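Local coordinates for probable leucine/isoleucine/valine-binding protein (Rhodopirellula baltica, PDB 4KV7) that probably binds leucine, isoleucine or valine as a solute-binding protein of the periplasmic type, although its ligand and physiological role remain unproven, at residues M37-L42 with R291-E296; A43-A48 with K57-I62; P111-F116 with Y307-I312; A332-G337 with N352-S357. The protein carries 1 engineered substitution. One frame throughout, in Å; residues are numbered along the deposited sequence.

Contact 1 (M37-L42 with R291-E296); sequences MRHGIL and RDYDPE
H39, one turn before L42 on helix 31-50, makes the polar half of a contact in which the ring of Y293 is the common partner. Its ND1 lies 2.8 Å from Y293 OH, and the hydrogen-bond angle of 157° makes the bond fairly straight; either group could be the donor. The hydroxyl sits at the imidazole edge, in the ring plane, and ND1 likewise lies at the edge of the phenol, close to its plane. The rings themselves meet obliquely, with centroids of H39 and Y293 5.6 Å apart and planes at 61°, so the pair rests on the hydrogen bond and not on stacking. The H39 side chain also touches L297, just past segment 291-296.

In the periplasmic binding protein fold assigned to this chain, helix 31-50 is the connecting helix of a beta-alpha-beta unit, and here the C-terminal end of helix 281-293 packs against helix 31-50 through H39 and L42. Y293 sends CG anti to its backbone N (chi1 165°), which carries the ring across to helix 31-50.

L42 supplies the apolar half of the contact. Its CB stands 3.7 Å from Y293 CE1, and its carbonyl carbon lies over one face of the phenol. L42 CD1 reaches 3.5 Å from Y293 OH, and the same methyl lies 3.5 Å above the guanidinium plane of R38, over its centre. D294, directly after Y293, leaves helical geometry and forms an Asx turn, its OD1 accepting from E296 N at 3.0 Å.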
loop_
_atom_site.group_PDB
_atom_site.type_symbol
_atom_site.label_atom_id
_atom_site.label_comp_id
_atom_site.label_asym_id
_atom_site.label_seq_id
_atom_site.Cartn_x
_atom_site.Cartn_y
_atom_site.Cartn_z
HETATM N N MSE A 37 -0.351 -8.738 -2.547
HETATM C CA MSE A 37 0.564 -8.581 -1.421
HETATM C C MSE A 37 1.050 -9.952 -0.962
HETATM O O MSE A 37 2.246 -10.152 -0.712
HETATM C CB MSE A 37 -0.114 -7.869 -0.250
HETATM C CG MSE A 37 -0.029 -6.355 -0.273
HETATM SE SE MSE A 37 1.804 -5.667 -0.262
HETATM C CE MSE A 37 2.302 -5.981 1.579
ATOM N N ARG A 38 0.125 -10.898 -0.835
ATOM C CA ARG A 38 0.473 -12.250 -0.442
ATOM C C ARG A 38 1.448 -12.878 -1.434
ATOM O O ARG A 38 2.444 -13.467 -1.023
ATOM C CB ARG A 38 -0.787 -13.104 -0.292
ATOM C CG ARG A 38 -0.498 -14.577 -0.035
ATOM C CD ARG A 38 -1.777 -15.331 0.294
ATOM N NE ARG A 38 -1.574 -16.756 0.525
ATOM C CZ ARG A 38 -1.512 -17.658 -0.444
ATOM N NH1 ARG A 38 -1.610 -17.300 -1.715
ATOM N NH2 ARG A 38 -1.338 -18.938 -0.147
ATOM N N HIS A 39 1.182 -12.759 -2.730
ATOM C CA HIS A 39 2.101 -13.313 -3.716
ATOM C C HIS A 39 3.503 -12.717 -3.603
ATOM O O HIS A 39 4.495 -13.433 -3.754
ATOM C CB HIS A 39 1.578 -13.127 -5.137
ATOM C CG HIS A 39 0.474 -14.067 -5.508
ATOM N ND1 HIS A 39 0.489 -15.403 -5.173
ATOM C CD2 HIS A 39 -0.666 -13.864 -6.208
ATOM C CE1 HIS A 39 -0.601 -15.981 -5.646
ATOM N NE2 HIS A 39 -1.314 -15.072 -6.283
ATOM N N GLY A 40 3.598 -11.409 -3.386
ATOM C CA GLY A 40 4.903 -10.774 -3.268
ATOM C C GLY A 40 5.696 -11.302 -2.085
ATOM O O GLY A 40 6.889 -11.600 -2.206
ATOM N N ILE A 41 5.030 -11.420 -0.940
ATOM C CA ILE A 41 5.661 -11.995 0.243
ATOM C C ILE A 41 6.090 -13.439 -0.027
ATOM O O ILE A 41 7.209 -13.846 0.303
ATOM C CB ILE A 41 4.705 -11.936 1.458
ATOM C CG1 ILE A 41 4.516 -10.492 1.921
ATOM C CG2 ILE A 41 5.207 -12.826 2.602
ATOM C CD1 ILE A 41 5.640 -9.987 2.774
ATOM N N LEU A 42 5.203 -14.224 -0.625
ATOM C CA LEU A 42 5.532 -15.617 -0.881
ATOM C C LEU A 42 6.653 -15.775 -1.895
ATOM O O LEU A 42 7.459 -16.697 -1.789
ATOM C CB LEU A 42 4.291 -16.397 -1.312
ATOM C CG LEU A 42 3.239 -16.605 -0.219
ATOM C CD1 LEU A 42 2.005 -17.288 -0.784
ATOM C CD2 LEU A 42 3.809 -17.416 0.949
ATOM N N ARG A 291 9.185 -14.780 -11.429
ATOM C CA ARG A 291 9.247 -15.708 -12.545
ATOM C C ARG A 291 9.401 -17.144 -12.042
ATOM O O ARG A 291 8.756 -18.066 -12.556
ATOM C CB ARG A 291 10.397 -15.343 -13.484
ATOM C CG ARG A 291 10.380 -16.114 -14.797
ATOM C CD ARG A 291 11.509 -15.684 -15.730
ATOM N NE ARG A 291 12.821 -15.941 -15.139
ATOM C CZ ARG A 291 13.621 -14.997 -14.646
ATOM N NH1 ARG A 291 13.264 -13.721 -14.687
ATOM N NH2 ARG A 291 14.791 -15.327 -14.117
ATOM N N ASP A 292 10.252 -17.335 -11.036
ATOM C CA ASP A 292 10.485 -18.665 -10.480
ATOM C C ASP A 292 9.321 -19.125 -9.606
ATOM O O ASP A 292 9.024 -20.317 -9.539
ATOM C CB ASP A 292 11.781 -18.698 -9.667
ATOM C CG ASP A 292 13.028 -18.725 -10.539
ATOM O OD1 ASP A 292 12.902 -18.841 -11.779
ATOM O OD2 ASP A 292 14.138 -18.644 -9.969
ATOM N N TYR A 293 8.672 -18.184 -8.929
ATOM C CA TYR A 293 7.562 -18.490 -8.025
ATOM C C TYR A 293 6.317 -18.908 -8.806
ATOM O O TYR A 293 5.722 -19.956 -8.531
ATOM C CB TYR A 293 7.299 -17.278 -7.119
ATOM C CG TYR A 293 5.987 -17.263 -6.363
ATOM C CD1 TYR A 293 5.771 -18.104 -5.274
ATOM C CD2 TYR A 293 4.976 -16.384 -6.719
ATOM C CE1 TYR A 293 4.571 -18.074 -4.575
ATOM C CE2 TYR A 293 3.775 -16.347 -6.025
ATOM C CZ TYR A 293 3.587 -17.199 -4.959
ATOM O OH TYR A 293 2.408 -17.172 -4.258
ATOM N N ASP A 294 5.935 -18.101 -9.790
ATOM C CA ASP A 294 4.803 -18.435 -10.651
ATOM C C ASP A 294 4.856 -17.543 -11.879
ATOM O O ASP A 294 4.442 -16.389 -11.824
ATOM C CB ASP A 294 3.474 -18.231 -9.914
ATOM C CG ASP A 294 2.263 -18.629 -10.755
ATOM O OD1 ASP A 294 2.429 -18.927 -11.953
ATOM O OD2 ASP A 294 1.139 -18.635 -10.206
ATOM N N PRO A 295 5.351 -18.081 -13.001
ATOM C CA PRO A 295 5.514 -17.251 -14.200
ATOM C C PRO A 295 4.192 -16.820 -14.840
ATOM O O PRO A 295 4.208 -16.005 -15.759
ATOM C CB PRO A 295 6.287 -18.169 -15.149
ATOM C CG PRO A 295 5.893 -19.549 -14.728
ATOM C CD PRO A 295 5.786 -19.471 -13.229
ATOM N N GLU A 296 3.063 -17.351 -14.374
ATOM C CA GLU A 296 1.776 -16.937 -14.934
ATOM C C GLU A 296 1.228 -15.667 -14.286
ATOM O O GLU A 296 0.324 -15.034 -14.834
ATOM C CB GLU A 296 0.735 -18.057 -14.839
ATOM C CG GLU A 296 1.202 -19.397 -15.392
ATOM C CD GLU A 296 1.719 -19.329 -16.827
ATOM O OE1 GLU A 296 1.167 -18.562 -17.646
ATOM O OE2 GLU A 296 2.680 -20.063 -17.133
#

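Contact 2 (A43-A48 with K57-I62); sequences AAFDEA and KTLKLI
F45 turns one face of its ring to L59 inside the beta-alpha-beta unit built from strand 16-24, helix 31-50 and strand 57-65. The short segments 43-48 and 57-62 run almost antiparallel, at 168°, with axes 9.1 Å apart at closest approach, as expected of a helix lying against the strand that follows it. Along the F45 side chain, CB comes first, 4.0 Å from L59 CD1. CG, anti to the carbonyl carbon (chi1 -75°), directs the ring at the strand. At CG the same methyl is 3.8 Å away, and the two ortho carbons then divide the leucine: F45 CD1 meets L59 CD1, whereas F45 CD2 meets L59 CB, which sits over the ring face. The methyl thus makes an off-centre CH-pi contact, L59 CD1 being 4.2 Å from the F45 ring centroid and 30° off its normal. Farther out, F45 CE2 comes within 4.2 Å of L61 CB, approached obliquely. L313 of helix 301-319 also touches F45. With an alanine here the helix and strand are likely to be separated by a gap, L59 losing the ring face it packs on and L61 its aromatic neighbour. One turn later in the helix, A48 CB touches L59 CD1 at 4.0 Å.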
loop_
_atom_site.group_PDB
_atom_site.type_symbol
_atom_site.label_atom_id
_atom_site.label_comp_id
_atom_site.label_asym_id
_atom_site.label_seq_id
_atom_site.Cartn_x
_atom_site.Cartn_y
_atom_site.Cartn_z
ATOM N N ALA A 43 6.731 -14.871 -2.867
ATOM C CA ALA A 43 7.833 -14.920 -3.822
ATOM C C ALA A 43 9.158 -14.631 -3.109
ATOM O O ALA A 43 10.180 -15.269 -3.386
ATOM C CB ALA A 43 7.612 -13.941 -4.958
ATOM N N ALA A 44 9.135 -13.674 -2.181
ATOM C CA ALA A 44 10.321 -13.386 -1.368
ATOM C C ALA A 44 10.703 -14.599 -0.516
ATOM O O ALA A 44 11.875 -14.945 -0.398
ATOM C CB ALA A 44 10.098 -12.164 -0.493
ATOM N N PHE A 45 9.708 -15.249 0.081
ATOM C CA PHE A 45 9.997 -16.417 0.907
ATOM C C PHE A 45 10.538 -17.560 0.048
ATOM O O PHE A 45 11.447 -18.263 0.461
ATOM C CB PHE A 45 8.746 -16.879 1.662
ATOM C CG PHE A 45 8.355 -16.012 2.842
ATOM C CD1 PHE A 45 9.025 -14.828 3.144
ATOM C CD2 PHE A 45 7.292 -16.401 3.655
ATOM C CE1 PHE A 45 8.643 -14.065 4.248
ATOM C CE2 PHE A 45 6.915 -15.642 4.747
ATOM C CZ PHE A 45 7.586 -14.473 5.039
ATOM N N ASP A 46 9.971 -17.738 -1.146
ATOM C CA ASP A 46 10.438 -18.749 -2.094
ATOM C C ASP A 46 11.904 -18.546 -2.459
ATOM O O ASP A 46 12.697 -19.491 -2.494
ATOM C CB ASP A 46 9.566 -18.708 -3.354
ATOM C CG ASP A 46 9.833 -19.860 -4.292
ATOM O OD1 ASP A 46 9.539 -21.010 -3.902
ATOM O OD2 ASP A 46 10.326 -19.621 -5.417
ATOM N N GLU A 47 12.254 -17.293 -2.729
ATOM C CA GLU A 47 13.622 -16.943 -3.064
ATOM C C GLU A 47 14.568 -17.208 -1.897
ATOM O O GLU A 47 15.671 -17.734 -2.086
ATOM C CB GLU A 47 13.705 -15.474 -3.467
ATOM C CG GLU A 47 15.127 -15.021 -3.709
ATOM C CD GLU A 47 15.235 -13.544 -4.000
ATOM O OE1 GLU A 47 14.341 -12.801 -3.565
ATOM O OE2 GLU A 47 16.212 -13.134 -4.664
ATOM N N ALA A 48 14.137 -16.835 -0.693
ATOM C CA ALA A 48 14.963 -17.036 0.491
ATOM C C ALA A 48 15.260 -18.519 0.697
ATOM O O ALA A 48 16.364 -18.884 1.090
ATOM C CB ALA A 48 14.304 -16.441 1.724
ATOM N N LYS A 57 15.978 -23.040 8.571
ATOM C CA LYS A 57 14.739 -22.352 8.931
ATOM C C LYS A 57 13.726 -22.613 7.836
ATOM O O LYS A 57 14.078 -22.670 6.656
ATOM C CB LYS A 57 14.946 -20.838 9.060
ATOM C CG LYS A 57 15.977 -20.418 10.091
ATOM C CD LYS A 57 15.649 -20.924 11.485
ATOM C CE LYS A 57 16.714 -20.469 12.478
ATOM N NZ LYS A 57 16.603 -21.139 13.803
ATOM N N THR A 58 12.468 -22.767 8.225
ATOM C CA THR A 58 11.380 -22.894 7.263
ATOM C C THR A 58 10.396 -21.750 7.440
ATOM O O THR A 58 9.808 -21.590 8.511
ATOM C CB THR A 58 10.637 -24.227 7.433
ATOM O OG1 THR A 58 11.553 -25.314 7.244
ATOM C CG2 THR A 58 9.500 -24.333 6.425
ATOM N N LEU A 59 10.225 -20.952 6.393
ATOM C CA LEU A 59 9.292 -19.841 6.431
ATOM C C LEU A 59 7.897 -20.335 6.103
ATOM O O LEU A 59 7.718 -21.142 5.193
ATOM C CB LEU A 59 9.710 -18.790 5.413
ATOM C CG LEU A 59 11.041 -18.094 5.682
ATOM C CD1 LEU A 59 11.521 -17.373 4.433
ATOM C CD2 LEU A 59 10.910 -17.122 6.848
ATOM N N LYS A 60 6.909 -19.850 6.845
ATOM C CA LYS A 60 5.522 -20.198 6.568
ATOM C C LYS A 60 4.671 -18.966 6.772
ATOM O O LYS A 60 4.813 -18.267 7.779
ATOM C CB LYS A 60 5.040 -21.309 7.502
ATOM C CG LYS A 60 3.592 -21.735 7.249
ATOM C CD LYS A 60 3.148 -22.828 8.222
ATOM C CE LYS A 60 1.707 -23.249 7.961
ATOM N NZ LYS A 60 1.571 -23.986 6.671
ATOM N N LEU A 61 3.799 -18.689 5.811
ATOM C CA LEU A 61 2.847 -17.598 5.936
ATOM C C LEU A 61 1.457 -18.159 6.178
ATOM O O LEU A 61 0.972 -18.978 5.389
ATOM C CB LEU A 61 2.820 -16.762 4.663
ATOM C CG LEU A 61 1.885 -15.545 4.696
ATOM C CD1 LEU A 61 2.410 -14.472 5.640
ATOM C CD2 LEU A 61 1.703 -14.965 3.294
ATOM N N ILE A 62 0.837 -17.752 7.280
ATOM C CA ILE A 62 -0.549 -18.105 7.564
ATOM C C ILE A 62 -1.384 -16.889 7.193
ATOM O O ILE A 62 -1.354 -15.861 7.883
ATOM C CB ILE A 62 -0.742 -18.468 9.038
ATOM C CG1 ILE A 62 0.185 -19.630 9.401
ATOM C CG2 ILE A 62 -2.204 -18.812 9.317
ATOM C CD1 ILE A 62 0.210 -19.974 10.876
#

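Contact 3 (P111-F116 with Y307-I312); sequences PFFGAF and YIVGRI
F113 and V309 lie alongside and point opposite ways, while I312 is set roughly perpendicular to F113. The phenylalanine holds CG anti to its backbone N (chi1 175°), and this extends the ring from strand 112-113 toward helix 301-319. Its CE2 is the point of closest approach: V309 O lies 3.4 Å from F113 CE2, at the ring edge and in its plane. The V309 side chain touches the same ring carbon, with V309 CG1 3.6 Å from F113 CE2. At the far end of the ring, F113 CZ meets I312 CG2 at 3.5 Å from an oblique direction.

The other methyl of V309 serves the turn after the strand. V309 CG2 rests 3.8 Å from G114 O, at the point where the two backbones come nearest, G114 CA being 5.7 Å from V309 CA. A beta carbon built on G114 would fall 2.6 Å from V309 CG1, a clash, and the positive phi of G114 (71°) by itself favours glycine.

The helix joins the parallel sheet that holds strand 112-113 to helix 31-50, since V309 also packs on I41, while L313 adds to the cover of F113. All four touching residues are buried and no hydrogen bond crosses between the segments. Cohesion therefore probably comes mainly from apolar packing, with a probable favourable electrostatic term where the electropositive C-H edge of F113 faces the carbonyl oxygen of V309.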
loop_
_atom_site.group_PDB
_atom_site.type_symbol
_atom_site.label_atom_id
_atom_site.label_comp_id
_atom_site.label_asym_id
_atom_site.label_seq_id
_atom_site.Cartn_x
_atom_site.Cartn_y
_atom_site.Cartn_z
ATOM N N PRO A 111 5.024 -7.890 16.398
ATOM C CA PRO A 111 5.346 -6.883 15.376
ATOM C C PRO A 111 4.314 -6.879 14.254
ATOM O O PRO A 111 3.877 -7.938 13.795
ATOM C CB PRO A 111 6.715 -7.334 14.859
ATOM C CG PRO A 111 7.320 -8.073 16.010
ATOM C CD PRO A 111 6.168 -8.772 16.692
ATOM N N PHE A 112 3.925 -5.677 13.838
ATOM C CA PHE A 112 2.926 -5.457 12.808
ATOM C C PHE A 112 3.690 -4.723 11.699
ATOM O O PHE A 112 3.864 -3.496 11.748
ATOM C CB PHE A 112 1.778 -4.617 13.381
ATOM C CG PHE A 112 0.565 -4.535 12.493
ATOM C CD1 PHE A 112 -0.397 -5.534 12.504
ATOM C CD2 PHE A 112 0.377 -3.451 11.654
ATOM C CE1 PHE A 112 -1.513 -5.454 11.690
ATOM C CE2 PHE A 112 -0.748 -3.367 10.841
ATOM C CZ PHE A 112 -1.687 -4.367 10.866
ATOM N N PHE A 113 4.200 -5.485 10.732
ATOM C CA PHE A 113 5.245 -5.003 9.835
ATOM C C PHE A 113 4.799 -4.933 8.381
ATOM O O PHE A 113 4.233 -5.890 7.845
ATOM C CB PHE A 113 6.498 -5.889 9.933
ATOM C CG PHE A 113 7.562 -5.515 8.940
ATOM C CD1 PHE A 113 8.171 -4.275 9.018
ATOM C CD2 PHE A 113 7.931 -6.372 7.910
ATOM C CE1 PHE A 113 9.122 -3.890 8.096
ATOM C CE2 PHE A 113 8.889 -5.998 6.989
ATOM C CZ PHE A 113 9.485 -4.756 7.076
ATOM N N GLY A 114 5.044 -3.787 7.749
ATOM C CA GLY A 114 4.840 -3.644 6.318
ATOM C C GLY A 114 3.399 -3.632 5.859
ATOM O O GLY A 114 3.095 -4.063 4.746
ATOM N N ALA A 115 2.504 -3.131 6.699
ATOM C CA ALA A 115 1.094 -3.066 6.326
ATOM C C ALA A 115 0.872 -2.231 5.057
ATOM O O ALA A 115 1.459 -1.156 4.890
ATOM C CB ALA A 115 0.281 -2.519 7.478
ATOM N N PHE A 116 0.024 -2.737 4.169
ATOM C CA PHE A 116 -0.341 -2.052 2.928
ATOM C C PHE A 116 -1.390 -0.994 3.263
ATOM O O PHE A 116 -2.597 -1.203 3.133
ATOM C CB PHE A 116 -0.832 -3.099 1.919
ATOM C CG PHE A 116 -1.123 -2.575 0.526
ATOM C CD1 PHE A 116 -2.396 -2.165 0.169
ATOM C CD2 PHE A 116 -0.133 -2.564 -0.449
ATOM C CE1 PHE A 116 -2.672 -1.729 -1.113
ATOM C CE2 PHE A 116 -0.409 -2.122 -1.745
ATOM C CZ PHE A 116 -1.679 -1.704 -2.071
ATOM N N TYR A 307 6.930 -8.094 -2.020
ATOM C CA TYR A 307 8.272 -8.635 -2.155
ATOM C C TYR A 307 9.287 -7.836 -1.336
ATOM O O TYR A 307 10.141 -8.407 -0.659
ATOM C CB TYR A 307 8.667 -8.702 -3.635
ATOM C CG TYR A 307 10.084 -9.159 -3.853
ATOM C CD1 TYR A 307 10.412 -10.507 -3.811
ATOM C CD2 TYR A 307 11.101 -8.240 -4.090
ATOM C CE1 TYR A 307 11.716 -10.926 -3.997
ATOM C CE2 TYR A 307 12.402 -8.652 -4.287
ATOM C CZ TYR A 307 12.705 -9.988 -4.230
ATOM O OH TYR A 307 14.018 -10.354 -4.425
ATOM N N ILE A 308 9.202 -6.511 -1.399
ATOM C CA ILE A 308 10.072 -5.635 -0.612
ATOM C C ILE A 308 9.901 -5.883 0.884
ATOM O O ILE A 308 10.889 -6.012 1.615
ATOM C CB ILE A 308 9.809 -4.162 -0.948
ATOM C CG1 ILE A 308 10.361 -3.865 -2.338
ATOM C CG2 ILE A 308 10.425 -3.234 0.107
ATOM C CD1 ILE A 308 9.879 -2.571 -2.959
ATOM N N VAL A 309 8.657 -5.976 1.332
ATOM C CA VAL A 309 8.377 -6.297 2.721
ATOM C C VAL A 309 9.017 -7.637 3.114
ATOM O O VAL A 309 9.677 -7.737 4.156
ATOM C CB VAL A 309 6.861 -6.268 2.975
ATOM C CG1 VAL A 309 6.527 -6.829 4.342
ATOM C CG2 VAL A 309 6.347 -4.845 2.856
ATOM N N GLY A 310 8.830 -8.664 2.287
ATOM C CA GLY A 310 9.438 -9.958 2.542
ATOM C C GLY A 310 10.956 -9.877 2.599
ATOM O O GLY A 310 11.586 -10.480 3.481
ATOM N N ARG A 311 11.556 -9.139 1.667
ATOM C CA ARG A 311 13.008 -8.974 1.639
ATOM C C ARG A 311 13.532 -8.310 2.908
ATOM O O ARG A 311 14.539 -8.735 3.466
ATOM C CB ARG A 311 13.446 -8.161 0.413
ATOM C CG ARG A 311 13.480 -8.923 -0.910
ATOM C CD ARG A 311 14.661 -9.879 -0.982
ATOM N NE ARG A 311 15.923 -9.154 -0.890
ATOM C CZ ARG A 311 16.546 -8.593 -1.925
ATOM N NH1 ARG A 311 16.040 -8.692 -3.149
ATOM N NH2 ARG A 311 17.691 -7.947 -1.740
ATOM N N ILE A 312 12.854 -7.262 3.363
ATOM C CA ILE A 312 13.282 -6.573 4.576
ATOM C C ILE A 312 13.144 -7.470 5.801
ATOM O O ILE A 312 14.044 -7.529 6.642
ATOM C CB ILE A 312 12.514 -5.254 4.782
ATOM C CG1 ILE A 312 12.788 -4.298 3.617
ATOM C CG2 ILE A 312 12.892 -4.611 6.113
ATOM C CD1 ILE A 312 11.877 -3.094 3.589
#

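Contact 4 (A332-G337 with N352-S357); sequences ALEQLG and NDHQAS
E334 and H354 are joined by a hydrogen bond, H354 NE2 donating to E334 OE2 over 2.7 Å with an N-H...O angle of 150°. The oxygen lies near the imidazole plane, at the ring edge, whereas the donor meets OE2 on its anti side and stands out of the carboxylate plane. Carboxylate and ring are turned 34° against each other, so the meeting is skewed, and H354 CE1 also comes within 3.4 Å of E334 OE2.

E334 keeps CD anti to its CA (chi2 -178°), a straight run that brings the carboxylate up to the loop. An alanine here would leave H354 NE2 without this acceptor and is likely to let the imidazole turn more freely.

In the next shell, P351 touches the E334 side chain and I132 that of H354. H354 and A356 are both hydrogen-bonded through their backbones to N133, and A356 also to T348, so the loop is tied by backbone hydrogen bonds to N133 and to strand 347-349. Within it Q355 NE2 donates to S357 O at 2.8 Å.

The arrangement is a His-carboxylate hydrogen bond at the protein surface, tying helix 326-335, at E334, to the loop between strands 347-349 and 361-365 in a fold of the periplasmic binding protein family.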
loop_
_atom_site.group_PDB
_atom_site.type_symbol
_atom_site.label_atom_id
_atom_site.label_comp_id
_atom_site.label_asym_id
_atom_site.label_seq_id
_atom_site.Cartn_x
_atom_site.Cartn_y
_atom_site.Cartn_z
ATOM N N ALA A 332 15.349 -6.617 15.747
ATOM C CA ALA A 332 16.135 -6.744 14.524
ATOM C C ALA A 332 15.692 -5.749 13.453
ATOM O O ALA A 332 16.513 -5.233 12.696
ATOM C CB ALA A 332 16.068 -8.160 13.992
ATOM N N LEU A 333 14.393 -5.500 13.367
ATOM C CA LEU A 333 13.887 -4.505 12.434
ATOM C C LEU A 333 14.445 -3.122 12.784
ATOM O O LEU A 333 14.879 -2.383 11.898
ATOM C CB LEU A 333 12.358 -4.506 12.424
ATOM C CG LEU A 333 11.713 -5.697 11.712
ATOM C CD1 LEU A 333 10.236 -5.802 12.067
ATOM C CD2 LEU A 333 11.905 -5.596 10.199
ATOM N N GLU A 334 14.466 -2.790 14.070
ATOM C CA GLU A 334 14.992 -1.500 14.508
ATOM C C GLU A 334 16.509 -1.403 14.350
ATOM O O GLU A 334 17.055 -0.308 14.202
ATOM C CB GLU A 334 14.567 -1.213 15.948
ATOM C CG GLU A 334 13.061 -1.031 16.070
ATOM C CD GLU A 334 12.596 -0.687 17.469
ATOM O OE1 GLU A 334 13.378 -0.855 18.426
ATOM O OE2 GLU A 334 11.434 -0.248 17.605
ATOM N N GLN A 335 17.185 -2.548 14.369
ATOM C CA GLN A 335 18.634 -2.594 14.235
ATOM C C GLN A 335 19.083 -2.442 12.780
ATOM O O GLN A 335 20.272 -2.279 12.515
ATOM C CB GLN A 335 19.160 -3.911 14.817
ATOM C CG GLN A 335 20.664 -3.981 15.009
ATOM N N LEU A 336 18.144 -2.484 11.837
ATOM C CA LEU A 336 18.506 -2.334 10.425
ATOM C C LEU A 336 19.223 -1.005 10.150
ATOM O O LEU A 336 20.119 -0.939 9.298
ATOM C CB LEU A 336 17.277 -2.472 9.520
ATOM C CG LEU A 336 16.724 -3.886 9.339
ATOM C CD1 LEU A 336 15.338 -3.827 8.713
ATOM C CD2 LEU A 336 17.659 -4.716 8.480
ATOM N N GLY A 337 18.852 0.043 10.884
ATOM C CA GLY A 337 19.489 1.340 10.713
ATOM C C GLY A 337 19.301 1.883 9.309
ATOM O O GLY A 337 18.234 1.741 8.716
ATOM N N ASN A 352 13.416 4.910 16.986
ATOM C CA ASN A 352 12.567 6.090 16.872
ATOM C C ASN A 352 12.220 6.435 15.429
ATOM O O ASN A 352 11.841 7.569 15.120
ATOM C CB ASN A 352 13.259 7.296 17.508
ATOM C CG ASN A 352 13.834 6.982 18.870
ATOM O OD1 ASN A 352 13.098 6.706 19.812
ATOM N ND2 ASN A 352 15.159 7.027 18.986
ATOM N N ASP A 353 12.351 5.457 14.544
ATOM C CA ASP A 353 12.108 5.684 13.131
ATOM C C ASP A 353 11.448 4.438 12.567
ATOM O O ASP A 353 12.121 3.454 12.229
ATOM C CB ASP A 353 13.422 5.981 12.404
ATOM C CG ASP A 353 13.223 6.258 10.926
ATOM O OD1 ASP A 353 12.068 6.244 10.452
ATOM O OD2 ASP A 353 14.231 6.487 10.228
ATOM N N HIS A 354 10.126 4.487 12.468
ATOM C CA HIS A 354 9.364 3.308 12.084
ATOM C C HIS A 354 8.762 3.372 10.686
ATOM O O HIS A 354 7.819 2.639 10.380
ATOM C CB HIS A 354 8.288 3.005 13.126
ATOM C CG HIS A 354 8.818 2.330 14.349
ATOM N ND1 HIS A 354 8.004 1.947 15.393
ATOM C CD2 HIS A 354 10.072 1.950 14.689
ATOM C CE1 HIS A 354 8.737 1.375 16.331
ATOM N NE2 HIS A 354 9.995 1.360 15.928
ATOM N N GLN A 355 9.313 4.215 9.827
ATOM C CA GLN A 355 8.911 4.231 8.426
ATOM C C GLN A 355 10.165 4.241 7.567
ATOM O O GLN A 355 10.957 5.186 7.615
ATOM C CB GLN A 355 8.009 5.420 8.102
ATOM C CG GLN A 355 7.482 5.387 6.672
ATOM C CD GLN A 355 6.657 6.603 6.347
ATOM O OE1 GLN A 355 5.609 6.836 6.964
ATOM N NE2 GLN A 355 7.123 7.398 5.399
ATOM N N ALA A 356 10.359 3.183 6.794
ATOM C CA ALA A 356 11.632 2.974 6.120
ATOM C C ALA A 356 11.874 3.949 4.976
ATOM O O ALA A 356 13.009 4.364 4.745
ATOM C CB ALA A 356 11.734 1.545 5.628
ATOM N N SER A 357 10.804 4.289 4.258
ATOM C CA SER A 357 10.870 5.078 3.031
ATOM C C SER A 357 9.860 6.219 3.064
ATOM O O SER A 357 8.738 6.018 3.524
ATOM C CB SER A 357 10.554 4.157 1.843
ATOM O OG SER A 357 10.369 4.891 0.644
#

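Overall arrangement
Contacts 1, 2 and 3 form one continuous body, and contact 4 joins it through contact 3. Helix 31-50 serves contacts 1 and 2, whose centres are 11 Å apart, and packs on helix 301-319 of contact 3; the centres of contacts 2 and 3 are 13 Å apart. Between them E47 OE1 and Y307 OH probably hydrogen-bond at 2.6 Å. Contact 4 lies 12 Å from contact 3, centre to centre, where L336 touches I312, but 26 Å from contact 1. Along the chain, contact 2 is nested inside contact 1, contacts 1 and 3 interlace, and contact 4 comes last. Late helices thus complete a lobe begun by N-terminal elements, as in periplasmic binding proteins whose chain crosses repeatedly between lobes.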